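PDB 5TA0: glycoside Hydrolase from Bacteroides uniformis, which probably hydrolyses agarose chains as a gut-bacterial agarase, and is here an engineered variant holding neoagarooctaose in its glycan pocket. Local coordinates for residues A[258-262]-A[263-267]; A[298-301]-A[302-306]. All blocks are in the same frame, centred on the assembly; numbering follows the deposited sequence.

Interaction 1: residues A[258-262]-A[263-267]; sequences GRWNA and RWKQF
R263 reaches back one helical turn and stacks on R259. Its CB sits 3.3 Å from R259 O, and CG stays beside the same oxygen. Further out, CD lies 3.8 Å from R259 CG, and NE continues past that carbon. The CZ atoms of the two arginines are 3.7 Å apart. R263 NH1 lies over the middle of the R259 guanidinium, 3.4 Å from R259 CZ. R263 NH2 ends next to R259 NH2. The two planes are nearly parallel, 17° apart. CG of R263 lies anti to the carbonyl carbon (chi1 -61°), and the chain then runs straight to NE.

The backbone kinks at R263, which leaves helical angles and sits at the N-cap position of helix 264-271. At this break K265 N bonds W260 O, five residues back, at 3.0 Å. Water 1 joins R259 O to W264 N. K265 CB rests over the five-membered ring of W260 in a CH-pi contact. Farther on, Q266 NE2 donates to N261 O at 2.9 Å, with the oxygen close to the amide plane of Q266.

The arginine pair brings two like charges together. D210 forms a salt bridge with R263 and probably offsets them. F249 O takes an N-H of R259, while R259 NE is buried without a partner.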
loop_
_atom_site.group_PDB
_atom_site.type_symbol
_atom_site.label_atom_id
_atom_site.label_comp_id
_atom_site.label_asym_id
_atom_site.label_seq_id
_atom_site.Cartn_x
_atom_site.Cartn_y
_atom_site.Cartn_z
ATOM N N GLY A 258 -12.212 -12.285 -16.192
ATOM C CA GLY A 258 -12.330 -13.586 -15.593
ATOM C C GLY A 258 -11.471 -13.738 -14.337
ATOM O O GLY A 258 -11.816 -14.476 -13.444
ATOM N N ARG A 259 -10.339 -13.039 -14.294
ATOM C CA ARG A 259 -9.471 -13.131 -13.095
ATOM C C ARG A 259 -10.117 -12.472 -11.882
ATOM O O ARG A 259 -10.112 -13.056 -10.788
ATOM C CB ARG A 259 -8.084 -12.585 -13.354
ATOM C CG ARG A 259 -7.131 -12.779 -12.180
ATOM C CD ARG A 259 -5.698 -12.717 -12.608
ATOM N NE ARG A 259 -4.753 -12.617 -11.485
ATOM C CZ ARG A 259 -3.562 -13.200 -11.433
ATOM N NH1 ARG A 259 -2.738 -12.964 -10.408
ATOM N NH2 ARG A 259 -3.171 -14.062 -12.366
ATOM N N TRP A 260 -10.687 -11.290 -12.088
ATOM C CA TRP A 260 -11.528 -10.667 -11.067
ATOM C C TRP A 260 -12.634 -11.619 -10.611
ATOM O O TRP A 260 -12.847 -11.862 -9.412
ATOM C CB TRP A 260 -12.135 -9.370 -11.581
ATOM C CG TRP A 260 -13.269 -8.917 -10.703
ATOM C CD1 TRP A 260 -14.600 -9.100 -10.949
ATOM C CD2 TRP A 260 -13.179 -8.295 -9.407
ATOM N NE1 TRP A 260 -15.353 -8.623 -9.897
ATOM C CE2 TRP A 260 -14.498 -8.135 -8.938
ATOM C CE3 TRP A 260 -12.113 -7.862 -8.598
ATOM C CZ2 TRP A 260 -14.789 -7.545 -7.712
ATOM C CZ3 TRP A 260 -12.407 -7.256 -7.381
ATOM C CH2 TRP A 260 -13.732 -7.106 -6.954
ATOM N N ASN A 261 -13.381 -12.159 -11.581
ATOM C CA ASN A 261 -14.537 -12.981 -11.262
ATOM C C ASN A 261 -14.203 -14.263 -10.512
ATOM O O ASN A 261 -14.994 -14.676 -9.672
ATOM C CB ASN A 261 -15.322 -13.321 -12.528
ATOM C CG ASN A 261 -16.123 -12.162 -13.047
ATOM O OD1 ASN A 261 -16.602 -11.313 -12.301
ATOM N ND2 ASN A 261 -16.298 -12.142 -14.358
ATOM N N ALA A 262 -13.030 -14.838 -10.788
ATOM C CA ALA A 262 -12.619 -16.090 -10.149
ATOM C C ALA A 262 -11.938 -15.920 -8.790
ATOM O O ALA A 262 -11.874 -16.868 -8.019
ATOM C CB ALA A 262 -11.671 -16.842 -11.072
ATOM N N ARG A 263 -11.410 -14.717 -8.528
ATOM C CA ARG A 263 -10.513 -14.492 -7.395
ATOM C C ARG A 263 -11.121 -13.479 -6.418
ATOM O O ARG A 263 -11.917 -13.884 -5.570
ATOM C CB ARG A 263 -9.108 -14.167 -7.885
ATOM C CG ARG A 263 -8.512 -15.288 -8.707
ATOM C CD ARG A 263 -7.091 -14.973 -9.048
ATOM N NE ARG A 263 -6.548 -15.950 -9.978
ATOM C CZ ARG A 263 -5.259 -16.256 -10.093
ATOM N NH1 ARG A 263 -4.348 -15.747 -9.286
ATOM N NH2 ARG A 263 -4.880 -17.148 -11.007
ATOM N N TRP A 264 -10.798 -12.192 -6.535
ATOM C CA TRP A 264 -11.323 -11.204 -5.569
ATOM C C TRP A 264 -12.846 -11.184 -5.437
ATOM O O TRP A 264 -13.367 -11.051 -4.317
ATOM C CB TRP A 264 -10.731 -9.788 -5.783
ATOM C CG TRP A 264 -9.533 -9.600 -4.887
ATOM C CD1 TRP A 264 -8.229 -9.853 -5.191
ATOM C CD2 TRP A 264 -9.569 -9.260 -3.511
ATOM N NE1 TRP A 264 -7.427 -9.623 -4.088
ATOM C CE2 TRP A 264 -8.232 -9.275 -3.042
ATOM C CE3 TRP A 264 -10.595 -8.887 -2.634
ATOM C CZ2 TRP A 264 -7.912 -9.027 -1.714
ATOM C CZ3 TRP A 264 -10.264 -8.621 -1.317
ATOM C CH2 TRP A 264 -8.934 -8.677 -0.878
ATOM N N LYS A 265 -13.579 -11.341 -6.542
ATOM C CA LYS A 265 -15.037 -11.417 -6.438
ATOM C C LYS A 265 -15.455 -12.566 -5.504
ATOM O O LYS A 265 -16.295 -12.393 -4.617
ATOM C CB LYS A 265 -15.684 -11.555 -7.823
ATOM C CG LYS A 265 -17.220 -11.525 -7.829
ATOM C CD LYS A 265 -17.764 -12.956 -7.914
ATOM C CE LYS A 265 -19.210 -13.129 -8.399
ATOM N NZ LYS A 265 -20.273 -12.703 -7.477
ATOM N N GLN A 266 -14.892 -13.751 -5.734
ATOM C CA GLN A 266 -15.192 -14.918 -4.922
ATOM C C GLN A 266 -14.721 -14.787 -3.495
ATOM O O GLN A 266 -15.403 -15.257 -2.581
ATOM C CB GLN A 266 -14.596 -16.197 -5.543
ATOM C CG GLN A 266 -15.059 -16.522 -6.957
ATOM C CD GLN A 266 -16.562 -16.615 -7.097
ATOM O OE1 GLN A 266 -17.259 -17.117 -6.214
ATOM N NE2 GLN A 266 -17.072 -16.083 -8.192
ATOM N N PHE A 267 -13.547 -14.176 -3.276
ATOM C CA PHE A 267 -13.073 -13.998 -1.919
ATOM C C PHE A 267 -14.022 -13.094 -1.108
ATOM O O PHE A 267 -14.391 -13.414 0.017
ATOM C CB PHE A 267 -11.668 -13.419 -1.901
ATOM C CG PHE A 267 -11.122 -13.191 -0.518
ATOM C CD1 PHE A 267 -10.870 -14.236 0.346
ATOM C CD2 PHE A 267 -10.838 -11.908 -0.079
ATOM C CE1 PHE A 267 -10.330 -14.026 1.608
ATOM C CE2 PHE A 267 -10.327 -11.691 1.190
ATOM C CZ PHE A 267 -10.070 -12.732 2.031
HETATM O O HOH W 1 -9.172 -10.991 -8.688
#

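Interaction 2: residues A[298-301]-A[302-306]; sequences SNME and ATMDM. With EDO (1,2-ethanediol), chain U.
M300 and M304 lie side by side and point the same way, one helical turn apart. Their CE methyls meet at 3.8 Å. The two chains start differently. In M300, CG lies between the backbone N and the carbonyl carbon (chi1 68°), a crowded position. In M304, CG is anti to the carbonyl carbon (chi1 -66°). Both chains are extended at chi2 and bend at chi3, which brings the methyls together. M304 CE also packs 3.5 Å from M300 O, the oxygen that accepts M304 N at 3.0 Å. F357 of helix 340-358 touches both methionines.

N299 and T303 are coupled through water 2. The water donates to N299 OD1 and lies 2.8 Å from T303 OG1. N299 CG is turned away from its own backbone N (chi1 178°). OD1 takes a second bond in the crystal, at 2.9 Å from O1 of an ethanediol, probably from the crystallisation liquor. The amide is held from its other end by F603 O, which accepts ND2.

E301 and D305 both set CG anti to the carbonyl carbon. E301 folds again at chi2; in D305 the carboxylate follows directly on CB. E301 OE1 and D305 OD1 remain 4.9 Å apart. R360 and R563 form salt bridges with both residues, and K529 adds one to D305. These cations probably stabilise the two buried carboxylates as anions.

The backbone pattern is that of a regular alpha helix, with bonds from residue i+4 to residue i. Helix 298-315 connects parallel strands 277-285 and 321-326 of the alpha/beta barrel. Its E301 and D305 face meets the C-terminal beta domain.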
loop_
_atom_site.group_PDB
_atom_site.type_symbol
_atom_site.label_atom_id
_atom_site.label_comp_id
_atom_site.label_asym_id
_atom_site.label_seq_id
_atom_site.Cartn_x
_atom_site.Cartn_y
_atom_site.Cartn_z
ATOM N N SER A 298 -2.954 5.476 -12.809
ATOM C CA SER A 298 -4.352 5.111 -12.907
ATOM C C SER A 298 -4.661 3.629 -12.681
ATOM O O SER A 298 -5.799 3.283 -12.334
ATOM C CB SER A 298 -4.966 5.546 -14.248
ATOM O OG SER A 298 -4.589 4.689 -15.340
ATOM N N ASN A 299 -3.684 2.762 -12.958
ATOM C CA ASN A 299 -3.918 1.306 -12.804
ATOM C C ASN A 299 -4.269 0.919 -11.352
ATOM O O ASN A 299 -5.302 0.313 -11.110
ATOM C CB ASN A 299 -2.708 0.541 -13.351
ATOM C CG ASN A 299 -2.818 -0.961 -13.194
ATOM O OD1 ASN A 299 -2.142 -1.556 -12.353
ATOM N ND2 ASN A 299 -3.697 -1.584 -13.959
ATOM N N MET A 300 -3.431 1.285 -10.389
ATOM C CA MET A 300 -3.745 0.951 -8.990
ATOM C C MET A 300 -5.003 1.652 -8.487
ATOM O O MET A 300 -5.708 1.117 -7.636
ATOM C CB MET A 300 -2.548 1.201 -8.068
ATOM C CG MET A 300 -2.155 2.637 -7.874
ATOM S SD MET A 300 -0.608 2.860 -6.976
ATOM C CE MET A 300 -1.118 2.579 -5.291
ATOM N N GLU A 301 -5.323 2.803 -9.061
ATOM C CA GLU A 301 -6.591 3.444 -8.725
ATOM C C GLU A 301 -7.787 2.548 -9.110
ATOM O O GLU A 301 -8.783 2.451 -8.392
ATOM C CB GLU A 301 -6.712 4.805 -9.431
ATOM C CG GLU A 301 -5.738 5.875 -8.951
ATOM C CD GLU A 301 -5.935 6.250 -7.499
ATOM O OE1 GLU A 301 -7.089 6.451 -7.079
ATOM O OE2 GLU A 301 -4.929 6.300 -6.772
ATOM N N ALA A 302 -7.675 1.891 -10.266
ATOM C CA ALA A 302 -8.715 0.978 -10.739
ATOM C C ALA A 302 -8.810 -0.273 -9.857
ATOM O O ALA A 302 -9.903 -0.709 -9.533
ATOM C CB ALA A 302 -8.475 0.605 -12.192
ATOM N N THR A 303 -7.654 -0.825 -9.499
ATOM C CA THR A 303 -7.627 -1.985 -8.618
ATOM C C THR A 303 -8.353 -1.685 -7.306
ATOM O O THR A 303 -9.248 -2.408 -6.881
ATOM C CB THR A 303 -6.172 -2.377 -8.326
ATOM O OG1 THR A 303 -5.480 -2.557 -9.578
ATOM C CG2 THR A 303 -6.080 -3.625 -7.497
ATOM N N MET A 304 -7.940 -0.596 -6.670
ATOM C CA MET A 304 -8.508 -0.248 -5.346
ATOM C C MET A 304 -9.982 0.148 -5.420
ATOM O O MET A 304 -10.774 -0.279 -4.589
ATOM C CB MET A 304 -7.662 0.814 -4.676
ATOM C CG MET A 304 -6.277 0.331 -4.318
ATOM S SD MET A 304 -5.274 1.487 -3.362
ATOM C CE MET A 304 -4.907 2.665 -4.626
ATOM N N ASP A 305 -10.351 0.898 -6.458
ATOM C CA ASP A 305 -11.776 1.221 -6.678
ATOM C C ASP A 305 -12.649 -0.016 -6.865
ATOM O O ASP A 305 -13.793 -0.033 -6.407
ATOM C CB ASP A 305 -11.972 2.169 -7.879
ATOM C CG ASP A 305 -11.699 3.645 -7.552
ATOM O OD1 ASP A 305 -11.222 3.960 -6.441
ATOM O OD2 ASP A 305 -11.931 4.485 -8.453
ATOM N N MET A 306 -12.138 -1.049 -7.524
ATOM C CA MET A 306 -12.938 -2.226 -7.756
ATOM C C MET A 306 -13.187 -3.021 -6.485
ATOM O O MET A 306 -14.299 -3.470 -6.229
ATOM C CB MET A 306 -12.263 -3.089 -8.824
ATOM C CG MET A 306 -13.197 -4.097 -9.442
ATOM S SD MET A 306 -12.640 -4.663 -11.068
ATOM C CE MET A 306 -14.156 -5.415 -11.674
HETATM C C1 EDO U . 1.074 -3.260 -13.923
HETATM O O1 EDO U . -0.311 -3.377 -13.688
HETATM C C2 EDO U . 1.738 -4.597 -13.735
HETATM O O2 EDO U . 2.804 -4.365 -12.851
HETATM O O HOH W 2 -2.694 -2.314 -9.717
#

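From the N terminus, strand 242-247 leads to interaction 1, at the junction of helices 258-262 and 264-271. Strand 277-285 of the parallel barrel sheet follows, then interaction 2 at the start of helix 298-315. Each contact is local and closes no large loop. They come in series and neither nest nor cross. Their centres are about 15 Å apart, yet they touch: W260 CG packs 3.7 Å from M306 CE. F252 also links them, meeting W260 and T303, while K265 bonds Y310 farther along helix 298-315. Both face the C-terminal beta region. W260 bonds Y535 on strand 523-538, and A302 packs on F603 and V605 of strand 602-609.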